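Local atomic coordinates of putative TetR-family transcriptional regulator (Streptomyces coelicolor, PDB entry 2HXO), a protein that probably binds cis-regulatory DNA through an N-terminal helix-turn-helix domain and controls transcription as a member of the TetR family. Residues A[24-29]-A[65-70]; A[99-102]-A[107-110]. One frame throughout, in Å; residues are numbered along the deposited sequence.

Interaction 1: A[24-29]-A[65-70]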
# COMPACT_ATOMS: atom_id res chain seq x y z
N ALA A 24 15.25 -15.37 -16.52
CA ALA A 24 16.28 -14.39 -16.84
C ALA A 24 15.87 -12.98 -16.44
O ALA A 24 16.66 -12.25 -15.84
CB ALA A 24 16.59 -14.43 -18.33
N ALA A 25 14.64 -12.60 -16.76
CA ALA A 25 14.15 -11.27 -16.42
C ALA A 25 14.11 -11.08 -14.90
O ALA A 25 14.43 -10.00 -14.39
CB ALA A 25 12.76 -11.06 -17.03
N VAL A 26 13.71 -12.12 -14.17
CA VAL A 26 13.65 -12.05 -12.72
C VAL A 26 15.06 -11.78 -12.15
O VAL A 26 15.25 -10.88 -11.33
CB VAL A 26 13.10 -13.38 -12.12
CG1 VAL A 26 13.19 -13.33 -10.59
CG2 VAL A 26 11.66 -13.58 -12.56
N GLU A 27 16.04 -12.57 -12.59
CA GLU A 27 17.42 -12.41 -12.14
C GLU A 27 17.87 -10.98 -12.38
O GLU A 27 18.48 -10.35 -11.51
CB GLU A 27 18.35 -13.36 -12.91
CG GLU A 27 17.97 -14.82 -12.79
CD GLU A 27 18.84 -15.72 -13.66
OE1 GLU A 27 18.90 -15.49 -14.89
OE2 GLU A 27 19.46 -16.65 -13.10
N LEU A 28 17.57 -10.47 -13.57
CA LEU A 28 17.93 -9.10 -13.91
C LEU A 28 17.18 -8.11 -13.04
O LEU A 28 17.76 -7.15 -12.54
CB LEU A 28 17.62 -8.83 -15.39
CG LEU A 28 18.47 -9.60 -16.41
CD1 LEU A 28 17.97 -9.32 -17.83
CD2 LEU A 28 19.94 -9.17 -16.27
N LEU A 29 15.88 -8.35 -12.84
CA LEU A 29 15.08 -7.46 -12.02
C LEU A 29 15.63 -7.41 -10.59
O LEU A 29 15.59 -6.36 -9.94
CB LEU A 29 13.61 -7.91 -12.01
CG LEU A 29 12.79 -7.55 -13.26
CD1 LEU A 29 11.42 -8.20 -13.18
CD2 LEU A 29 12.66 -6.04 -13.38
N GLY A 65 5.00 -8.47 -16.48
CA GLY A 65 3.82 -9.16 -15.97
C GLY A 65 4.06 -10.64 -15.78
O GLY A 65 3.65 -11.23 -14.78
N ALA A 66 4.75 -11.26 -16.73
CA ALA A 66 5.03 -12.68 -16.65
C ALA A 66 5.99 -12.97 -15.50
O ALA A 66 5.92 -14.02 -14.87
CB ALA A 66 5.63 -13.17 -17.96
N ALA A 67 6.90 -12.03 -15.24
CA ALA A 67 7.89 -12.18 -14.17
C ALA A 67 7.19 -12.05 -12.82
O ALA A 67 7.43 -12.83 -11.90
CB ALA A 67 8.96 -11.11 -14.30
N THR A 68 6.32 -11.06 -12.71
CA THR A 68 5.55 -10.83 -11.50
C THR A 68 4.69 -12.07 -11.20
O THR A 68 4.67 -12.57 -10.07
CB THR A 68 4.66 -9.60 -11.66
OG1 THR A 68 5.49 -8.46 -11.88
CG2 THR A 68 3.79 -9.38 -10.42
N ASP A 69 4.01 -12.56 -12.23
CA ASP A 69 3.14 -13.73 -12.13
C ASP A 69 3.89 -14.98 -11.69
O ASP A 69 3.42 -15.73 -10.83
CB ASP A 69 2.46 -13.97 -13.48
CG ASP A 69 1.43 -15.10 -13.45
OD1 ASP A 69 0.25 -14.82 -13.16
OD2 ASP A 69 1.80 -16.26 -13.71
N ALA A 70 5.05 -15.22 -12.29
CA ALA A 70 5.84 -16.40 -11.97
C ALA A 70 6.28 -16.40 -10.50
O ALA A 70 6.18 -17.40 -9.80
CB ALA A 70 7.05 -16.49 -12.88

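Interaction 2: A[99-102]-A[107-110]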
# COMPACT_ATOMS: atom_id res chain seq x y z
N TRP A 99 3.99 -11.40 1.06
CA TRP A 99 4.91 -10.64 1.89
C TRP A 99 6.36 -11.10 1.69
O TRP A 99 7.25 -10.27 1.47
CB TRP A 99 4.53 -10.79 3.37
CG TRP A 99 5.58 -10.28 4.32
CD1 TRP A 99 6.70 -10.94 4.75
CD2 TRP A 99 5.59 -9.01 5.00
NE1 TRP A 99 7.40 -10.18 5.66
CE2 TRP A 99 6.73 -8.99 5.83
CE3 TRP A 99 4.74 -7.90 4.99
CZ2 TRP A 99 7.05 -7.90 6.65
CZ3 TRP A 99 5.05 -6.81 5.80
CH2 TRP A 99 6.19 -6.82 6.62
N ASP A 100 6.59 -12.40 1.76
CA ASP A 100 7.93 -12.94 1.58
C ASP A 100 8.45 -12.72 0.16
O ASP A 100 9.64 -12.46 -0.04
CB ASP A 100 7.97 -14.44 1.92
CG ASP A 100 7.75 -14.71 3.40
OD1 ASP A 100 8.01 -13.79 4.22
OD2 ASP A 100 7.35 -15.84 3.76
N ALA A 101 7.56 -12.82 -0.82
CA ALA A 101 7.97 -12.61 -2.20
C ALA A 101 8.41 -11.16 -2.44
O ALA A 101 9.44 -10.93 -3.08
CB ALA A 101 6.82 -12.98 -3.16
N THR A 102 7.66 -10.19 -1.94
CA THR A 102 8.03 -8.79 -2.16
C THR A 102 9.29 -8.45 -1.36
O THR A 102 9.95 -7.43 -1.58
CB THR A 102 6.90 -7.83 -1.75
OG1 THR A 102 6.80 -7.79 -0.33
CG2 THR A 102 5.58 -8.30 -2.33
N TRP A 107 11.45 -5.21 -6.42
CA TRP A 107 10.73 -4.69 -7.57
C TRP A 107 9.27 -5.18 -7.63
O TRP A 107 8.41 -4.53 -8.23
CB TRP A 107 11.44 -5.10 -8.86
CG TRP A 107 11.68 -6.59 -8.97
CD1 TRP A 107 12.78 -7.28 -8.54
CD2 TRP A 107 10.78 -7.56 -9.51
NE1 TRP A 107 12.62 -8.62 -8.79
CE2 TRP A 107 11.41 -8.83 -9.38
CE3 TRP A 107 9.51 -7.49 -10.10
CZ2 TRP A 107 10.80 -10.02 -9.82
CZ3 TRP A 107 8.90 -8.68 -10.53
CH2 TRP A 107 9.55 -9.92 -10.39
N LEU A 108 8.98 -6.31 -6.99
CA LEU A 108 7.64 -6.88 -7.01
C LEU A 108 6.51 -5.96 -6.56
O LEU A 108 5.46 -5.91 -7.20
CB LEU A 108 7.59 -8.16 -6.16
CG LEU A 108 6.33 -9.02 -6.38
CD1 LEU A 108 6.31 -9.54 -7.82
CD2 LEU A 108 6.33 -10.20 -5.42
N ALA A 109 6.72 -5.23 -5.47
CA ALA A 109 5.69 -4.33 -4.96
C ALA A 109 5.23 -3.30 -5.98
O ALA A 109 4.03 -3.02 -6.09
CB ALA A 109 6.20 -3.62 -3.71
N THR A 110 6.17 -2.74 -6.72
CA THR A 110 5.85 -1.74 -7.73
C THR A 110 5.07 -2.36 -8.89
O THR A 110 4.14 -1.75 -9.41
CB THR A 110 7.14 -1.08 -8.29
OG1 THR A 110 7.84 -0.43 -7.23
CG2 THR A 110 6.80 -0.05 -9.37

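Interaction 1: A[24-29]-A[65-70]
Val-26 and Leu-29, one helical turn apart, both reach the methyl group of Ala-67 on the facing helix. The contact is purely apolar and no hydrogen bond crosses it. Leu-29 can be followed outward: its CB leaves the backbone toward the other segment, and CG is set anti to the carbonyl carbon (chi1 -78°), beside the backbone N. From this branch point Leu-29 CD1 runs on to lie 4.0 Å from Ala-67 CB, while CD2 turns off and makes no close approach to 65-70. Val-26 comes from the preceding turn with a single branch: Val-26 CG2 lies 4.1 Å from Ala-67 CB, whereas CG1, anti to the backbone N, points elsewhere. The alanine methyl thus meets one methyl from each of two successive turns. With so small a side chain at the centre, the backbones come close, and Val-26 CA and Ala-67 CA are 5.9 Å apart. Ala-25 also faces the partner segment but stays farther off. Around this contact, Ala-24 and Leu-28 pack on helix 39-46, part of the predicted helix-turn-helix motif, and Leu-29 also touches Trp-107 of helix 107-118. On helix 60-76, Thr-68 leans on helix 107-118, and Asp-69 makes a salt bridge with Arg-127. The contact itself joins the first helix of the DNA-binding domain to the helix leading into the C-terminal domain.

Interaction 2: A[99-102]-A[107-110]
Thr-102, near the end of helix 87-104, and Leu-108, on helix 107-118, bring their backbones together, with 5.2 Å between Thr-102 CA and Leu-108 CA. No hydrogen bond links the two segments; the join is made by Leu-108, whose CB points toward 99-102. Its CG stands anti to the backbone N (chi1 -166°), which carries CD2 across to two methyl groups. Leu-108 CD2 lies 3.6 Å from Ala-101 CB and 3.7 Å from Thr-102 CG2, and the threonine and leucine side chains cross at about a right angle. On the other branch of the threonine, OG1 donates to the carbonyl of its own helix, with 3.1 Å from Thr-102 OG1 to Trp-99 O and the donor tilted 32° from the carbonyl plane. This bond satisfies the buried hydroxyl and helps hold the rotation (chi1 73°) that presents CG2 to the leucine. Replacing Thr-102 by a glycine would probably leave Leu-108 CD2 with a gap on one side and Trp-99 O without this hydroxyl partner. Ala-161 and Asn-164 of helix 146-166 also pack on Thr-102. Two consecutive helices joined by a tight turn pack in this way within the all-helical C-terminal domain that in TetR regulators usually serves ligand binding and dimerisation.

In the fold
From the N terminus, helix 18-31 enters interaction 1 first, and the chain then passes through helix 39-46 before helix 60-76 returns to close a loop of 35 intervening residues. Only after this does helix 87-104 begin and pass through a two-residue link, 105-106, into helix 107-118, the short closure of interaction 2. The two are therefore in series, neither nested nor crossed; one lies in the DNA-binding part, the other in the C-terminal domain. In space their centres are just 12 Å apart and they touch: Thr-68 CG2 lies 3.6 Å from Leu-108 CD1, and the Trp-107 ring packs against the Leu-29 and Ala-67 carbonyl oxygens. Helix 107-118 thereby joins the DNA-binding part to the C-terminal domain.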